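Local coordinates for protein proline-tRNA synthetase class II aaRS (Ybak RNA binding domain plus tRNA synthetase) (Cryptosporidium parvum, PDB 5XIO) that probably joins L-proline to its cognate tRNA at the expense of ATP, and here holds the inhibitor halofuginone beside an ATP analogue, at residues A[288-293]-A[321-326]; A[405-410]-A[425-430]. One frame throughout, in Å; residues are numbered along the deposited sequence.

Interaction 1. Residues A[288-293]-A[321-326]; sequences PVQVII and GVRVKI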
loop_
_atom_site.group_PDB
_atom_site.type_symbol
_atom_site.label_atom_id
_atom_site.label_comp_id
_atom_site.label_asym_id
_atom_site.label_seq_id
_atom_site.Cartn_x
_atom_site.Cartn_y
_atom_site.Cartn_z
ATOM N N PRO A 288 5.956 -10.033 14.657
ATOM C CA PRO A 288 6.559 -8.686 14.835
ATOM C C PRO A 288 7.720 -8.632 15.864
ATOM O O PRO A 288 8.713 -7.912 15.666
ATOM C CB PRO A 288 5.383 -7.828 15.304
ATOM C CG PRO A 288 4.137 -8.605 14.977
ATOM C CD PRO A 288 4.500 -10.065 14.884
ATOM N N VAL A 289 7.602 -9.398 16.947
ATOM C CA VAL A 289 8.733 -9.621 17.878
ATOM C C VAL A 289 9.001 -11.130 18.028
ATOM O O VAL A 289 8.102 -11.851 18.410
ATOM C CB VAL A 289 8.426 -8.973 19.231
ATOM C CG1 VAL A 289 9.368 -9.471 20.293
ATOM C CG2 VAL A 289 8.578 -7.468 19.125
ATOM N N GLN A 290 10.216 -11.594 17.719
ATOM C CA GLN A 290 10.593 -13.007 17.871
ATOM C C GLN A 290 11.144 -13.419 19.266
ATOM O O GLN A 290 10.963 -14.572 19.730
ATOM C CB GLN A 290 11.632 -13.332 16.851
ATOM C CG GLN A 290 11.150 -13.045 15.419
ATOM C CD GLN A 290 12.257 -13.128 14.414
ATOM O OE1 GLN A 290 13.333 -12.602 14.664
ATOM N NE2 GLN A 290 11.995 -13.730 13.252
ATOM N N VAL A 291 11.836 -12.475 19.906
ATOM C CA VAL A 291 12.482 -12.672 21.225
ATOM C C VAL A 291 12.174 -11.470 22.086
ATOM O O VAL A 291 12.390 -10.303 21.638
ATOM C CB VAL A 291 14.004 -12.761 21.122
ATOM C CG1 VAL A 291 14.605 -12.926 22.517
ATOM C CG2 VAL A 291 14.416 -13.903 20.201
ATOM N N ILE A 292 11.621 -11.764 23.266
ATOM C CA ILE A 292 11.445 -10.806 24.324
ATOM C C ILE A 292 12.334 -11.162 25.556
ATOM O O ILE A 292 12.357 -12.294 26.041
ATOM C CB ILE A 292 9.989 -10.717 24.761
ATOM C CG1 ILE A 292 9.768 -9.457 25.613
ATOM C CG2 ILE A 292 9.546 -11.965 25.523
ATOM C CD1 ILE A 292 9.871 -8.137 24.844
ATOM N N ILE A 293 13.088 -10.181 26.039
ATOM C CA ILE A 293 14.017 -10.386 27.137
ATOM C C ILE A 293 13.389 -9.840 28.404
ATOM O O ILE A 293 13.055 -8.654 28.476
ATOM C CB ILE A 293 15.336 -9.662 26.877
ATOM C CG1 ILE A 293 15.996 -10.244 25.627
ATOM C CG2 ILE A 293 16.246 -9.753 28.112
ATOM C CD1 ILE A 293 16.997 -9.308 24.982
ATOM N N GLY A 321 20.186 -10.179 13.020
ATOM C CA GLY A 321 18.986 -10.005 12.191
ATOM C C GLY A 321 17.658 -10.396 12.850
ATOM O O GLY A 321 16.673 -10.577 12.169
ATOM N N VAL A 322 17.652 -10.502 14.173
ATOM C CA VAL A 322 16.525 -10.997 14.979
ATOM C C VAL A 322 15.810 -9.798 15.563
ATOM O O VAL A 322 16.481 -8.838 15.991
ATOM C CB VAL A 322 17.032 -11.904 16.153
ATOM C CG1 VAL A 322 15.953 -12.202 17.186
ATOM C CG2 VAL A 322 17.604 -13.208 15.631
ATOM N N ARG A 323 14.465 -9.838 15.584
ATOM C CA ARG A 323 13.646 -8.749 16.156
ATOM C C ARG A 323 13.401 -9.068 17.641
ATOM O O ARG A 323 12.790 -10.071 18.000
ATOM C CB ARG A 323 12.309 -8.572 15.404
ATOM C CG ARG A 323 12.454 -8.380 13.893
ATOM C CD ARG A 323 11.132 -8.269 13.118
ATOM N NE ARG A 323 10.328 -9.503 13.054
ATOM C CZ ARG A 323 10.449 -10.473 12.146
ATOM N NH1 ARG A 323 11.344 -10.385 11.194
ATOM N NH2 ARG A 323 9.674 -11.551 12.208
ATOM N N VAL A 324 13.867 -8.176 18.500
ATOM C CA VAL A 324 13.982 -8.443 19.921
ATOM C C VAL A 324 13.699 -7.174 20.679
ATOM O O VAL A 324 14.097 -6.130 20.266
ATOM C CB VAL A 324 15.403 -8.956 20.252
ATOM C CG1 VAL A 324 16.453 -7.953 19.814
ATOM C CG2 VAL A 324 15.538 -9.306 21.741
ATOM N N LYS A 325 12.990 -7.282 21.790
ATOM C CA LYS A 325 12.661 -6.151 22.649
ATOM C C LYS A 325 12.968 -6.561 24.094
ATOM O O LYS A 325 12.953 -7.733 24.425
ATOM C CB LYS A 325 11.171 -5.778 22.534
ATOM C CG LYS A 325 10.854 -4.567 21.658
ATOM C CD LYS A 325 9.463 -3.969 21.944
ATOM C CE LYS A 325 9.217 -3.764 23.450
ATOM N NZ LYS A 325 8.118 -2.812 23.784
ATOM N N ILE A 326 13.212 -5.582 24.953
ATOM C CA ILE A 326 13.290 -5.820 26.388
ATOM C C ILE A 326 12.054 -5.277 27.070
ATOM O O ILE A 326 11.716 -4.125 26.892
ATOM C CB ILE A 326 14.503 -5.106 27.019
ATOM C CG1 ILE A 326 15.807 -5.605 26.366
ATOM C CG2 ILE A 326 14.503 -5.303 28.556
ATOM C CD1 ILE A 326 17.004 -4.698 26.590
#
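Val291 and Val324 sit side by side on one face of the sheet, CG1 of Val291 lying 3.8 Å from CG2 of Val324. On the same face Ile293 slants across Val324, its CD1 reaching 3.6 Å from Val324 CG2, while Ile326 CG1 closes against the flank of Ile293. Beta-branched residues suit this place: they favour extended backbone and offer short, stiff methyl branches to helix 306-319, whose Leu317 meets both valines. The two strands run parallel, as the edge strand 324-326 and its neighbour 291-295 in the mixed sheet of the anticodon-binding domain, with helix 306-319 as the crossover of a beta-alpha-beta unit. Val291 O takes the N-H of Lys325, and Lys325 O that of Ile293 at 2.9 Å. Before the regular pairing, Arg323 O accepts from both Gln290 N and Val291 N, the bond from Gln290 N being the more bent. Gln290 answers through its side chain: with CG anti to the carbonyl carbon (chi1 -57°) and an extended chain beyond, OE1 receives Arg323 N at 3.1 Å, and NE2 is bonded to Pro284 O. The Gln290 amide lies over one face of the Arg323 guanidinium, displaced toward its rim, the planes 34° apart, while NH2 of that arginine bonds Ala287 O. On the face of Ile292 and Lys325, Ile292 CD1 still packs 3.5 Å from Lys325 CB, but the exposed lysine makes this the solvent side: its chain, bent at the third torsion, leads the ammonium group away from the strand pair, a fitting residue for an edge strand.

Interaction 2. Residues A[405-410]-A[425-430]; sequences ESIIRV and MVIAPW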
loop_
_atom_site.group_PDB
_atom_site.type_symbol
_atom_site.label_atom_id
_atom_site.label_comp_id
_atom_site.label_asym_id
_atom_site.label_seq_id
_atom_site.Cartn_x
_atom_site.Cartn_y
_atom_site.Cartn_z
ATOM N N GLU A 405 -4.481 -36.459 8.870
ATOM C CA GLU A 405 -5.526 -37.087 9.735
ATOM C C GLU A 405 -6.975 -36.712 9.318
ATOM O O GLU A 405 -7.929 -37.468 9.500
ATOM C CB GLU A 405 -5.330 -36.671 11.213
ATOM C CG GLU A 405 -4.045 -37.188 11.907
ATOM C CD GLU A 405 -3.618 -36.389 13.170
ATOM O OE1 GLU A 405 -4.498 -35.976 13.977
ATOM O OE2 GLU A 405 -2.381 -36.175 13.365
ATOM N N SER A 406 -7.122 -35.537 8.734
ATOM C CA SER A 406 -8.416 -35.048 8.285
ATOM C C SER A 406 -8.867 -35.430 6.893
ATOM O O SER A 406 -9.931 -34.965 6.468
ATOM C CB SER A 406 -8.425 -33.529 8.322
ATOM O OG SER A 406 -7.848 -33.086 9.507
ATOM N N ILE A 407 -8.111 -36.236 6.163
ATOM C CA ILE A 407 -8.574 -36.608 4.793
ATOM C C ILE A 407 -8.857 -38.087 4.690
ATOM O O ILE A 407 -7.945 -38.900 4.803
ATOM C CB ILE A 407 -7.582 -36.192 3.693
ATOM C CG1 ILE A 407 -7.519 -34.665 3.567
ATOM C CG2 ILE A 407 -7.978 -36.808 2.360
ATOM C CD1 ILE A 407 -6.177 -34.123 3.071
ATOM N N ILE A 408 -10.118 -38.438 4.444
ATOM C CA ILE A 408 -10.529 -39.838 4.436
ATOM C C ILE A 408 -11.015 -40.324 3.092
ATOM O O ILE A 408 -11.938 -39.801 2.511
ATOM C CB ILE A 408 -11.568 -40.094 5.522
ATOM C CG1 ILE A 408 -10.889 -39.860 6.909
ATOM C CG2 ILE A 408 -12.185 -41.495 5.337
ATOM C CD1 ILE A 408 -11.355 -40.806 7.999
ATOM N N ARG A 409 -10.373 -41.356 2.582
ATOM C CA ARG A 409 -10.825 -41.952 1.359
ATOM C C ARG A 409 -12.105 -42.784 1.561
ATOM O O ARG A 409 -12.185 -43.626 2.459
ATOM C CB ARG A 409 -9.743 -42.800 0.739
ATOM C CG ARG A 409 -10.180 -43.383 -0.606
ATOM C CD ARG A 409 -9.419 -44.669 -0.865
ATOM N NE ARG A 409 -9.689 -45.171 -2.201
ATOM C CZ ARG A 409 -8.828 -45.877 -2.941
ATOM N NH1 ARG A 409 -7.615 -46.196 -2.465
ATOM N NH2 ARG A 409 -9.189 -46.254 -4.173
ATOM N N VAL A 410 -13.087 -42.510 0.704
ATOM C CA VAL A 410 -14.352 -43.218 0.614
ATOM C C VAL A 410 -14.589 -43.599 -0.854
ATOM O O VAL A 410 -14.216 -42.847 -1.757
ATOM C CB VAL A 410 -15.475 -42.299 1.098
ATOM C CG1 VAL A 410 -16.786 -43.032 1.108
ATOM C CG2 VAL A 410 -15.198 -41.852 2.506
ATOM N N MET A 425 -12.708 -34.208 5.731
ATOM C CA MET A 425 -12.850 -33.995 4.319
ATOM C C MET A 425 -12.866 -35.351 3.739
ATOM O O MET A 425 -12.404 -36.273 4.355
ATOM C CB MET A 425 -11.647 -33.278 3.766
ATOM C CG MET A 425 -11.502 -31.869 4.276
ATOM S SD MET A 425 -10.455 -30.763 3.309
ATOM C CE MET A 425 -8.842 -31.066 4.075
ATOM N N VAL A 426 -13.334 -35.446 2.505
ATOM C CA VAL A 426 -13.520 -36.679 1.874
ATOM C C VAL A 426 -12.734 -36.688 0.552
ATOM O O VAL A 426 -12.815 -35.734 -0.252
ATOM C CB VAL A 426 -15.034 -36.894 1.671
ATOM C CG1 VAL A 426 -15.332 -37.721 0.437
ATOM C CG2 VAL A 426 -15.621 -37.590 2.862
ATOM N N ILE A 427 -11.993 -37.771 0.301
ATOM C CA ILE A 427 -11.463 -37.946 -1.033
ATOM C C ILE A 427 -12.179 -39.130 -1.663
ATOM O O ILE A 427 -12.310 -40.158 -1.052
ATOM C CB ILE A 427 -9.922 -37.967 -1.089
ATOM C CG1 ILE A 427 -9.471 -37.942 -2.545
ATOM C CG2 ILE A 427 -9.344 -39.137 -0.293
ATOM C CD1 ILE A 427 -8.082 -37.395 -2.759
ATOM N N ALA A 428 -12.710 -38.934 -2.867
ATOM C CA ALA A 428 -13.614 -39.890 -3.467
ATOM C C ALA A 428 -13.508 -39.841 -5.012
ATOM O O ALA A 428 -13.317 -38.774 -5.586
ATOM C CB ALA A 428 -15.037 -39.619 -2.997
ATOM N N PRO A 429 -13.611 -40.999 -5.683
ATOM C CA PRO A 429 -13.587 -40.985 -7.141
ATOM C C PRO A 429 -14.923 -40.383 -7.624
ATOM O O PRO A 429 -15.934 -40.558 -6.934
ATOM C CB PRO A 429 -13.506 -42.456 -7.481
ATOM C CG PRO A 429 -14.203 -43.162 -6.353
ATOM C CD PRO A 429 -14.037 -42.302 -5.147
ATOM N N TRP A 430 -14.914 -39.647 -8.732
ATOM C CA TRP A 430 -16.018 -38.772 -9.073
ATOM C C TRP A 430 -16.034 -38.518 -10.567
ATOM O O TRP A 430 -15.010 -38.490 -11.228
ATOM C CB TRP A 430 -15.866 -37.441 -8.352
ATOM C CG TRP A 430 -17.071 -36.525 -8.496
ATOM C CD1 TRP A 430 -18.352 -36.889 -8.386
ATOM C CD2 TRP A 430 -17.082 -35.117 -8.801
ATOM N NE1 TRP A 430 -19.170 -35.826 -8.627
ATOM C CE2 TRP A 430 -18.411 -34.724 -8.879
ATOM C CE3 TRP A 430 -16.101 -34.168 -9.004
ATOM C CZ2 TRP A 430 -18.791 -33.420 -9.133
ATOM C CZ3 TRP A 430 -16.485 -32.862 -9.233
ATOM C CH2 TRP A 430 -17.806 -32.508 -9.330
#
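Ile407 lays its CG1 branch across the end of Met425, whose methyl CE stands 3.9 Å away. The thioether chain turns at its last torsion (chi3 -89°), which brings CE back over the neighbouring strand, a bend that flexible methionine makes easily. The other branch of Ile407, CG2, meets CG2 of Ile427 at 3.8 Å. With CG1 of Ile427 turned opposite the backbone N (chi1 -171°), its CG2 is left between N and the carbonyl carbon, and from there also touches Arg409 CA. Arg409 shares this face only through its first carbons; the extended chain leads away to a salt bridge with Asp411 and a cation-pi contact with Phe472. Strands 407-409 and 425-430 pair in parallel, and helix 416-421 completes a beta-alpha-beta unit in the C-terminal part of the synthetase. Four backbone bonds alternate between them, from Met425 N to Ser406 O at 3.0 Å through to Val410 N to Ile427 O. The bond from Ile427 N meets Ile408 O from well above the carbonyl plane. On the side of strand 407-409, amide pairing thus ends at Val410 N, and Val410 O is approached by carbon: by Ala428 CA and, at 3.4 Å, by CD of Pro429, which has no N-H to give.

How the interactions relate
Interactions 1 and 2 follow one another along the chain, the first closing before the second opens, and do not touch: their centres are 42 Å apart and their nearest atoms about 26 Å. Helix 377-405 runs into the first strand of interaction 2, whereas interaction 1 belongs to the anticodon-binding domain. Neither contact contributes a residue to the pockets of halofuginone or the ATP analogue. Interaction 1 lies away from the annotated sites; Trp41 and Phe44 of helix 40-58 touch its segments. Interaction 2 is nearer a metal: the side chain of Pro429 is about 9 Å from the bound zinc, whose site includes Cys431, Cys436 and Cys481.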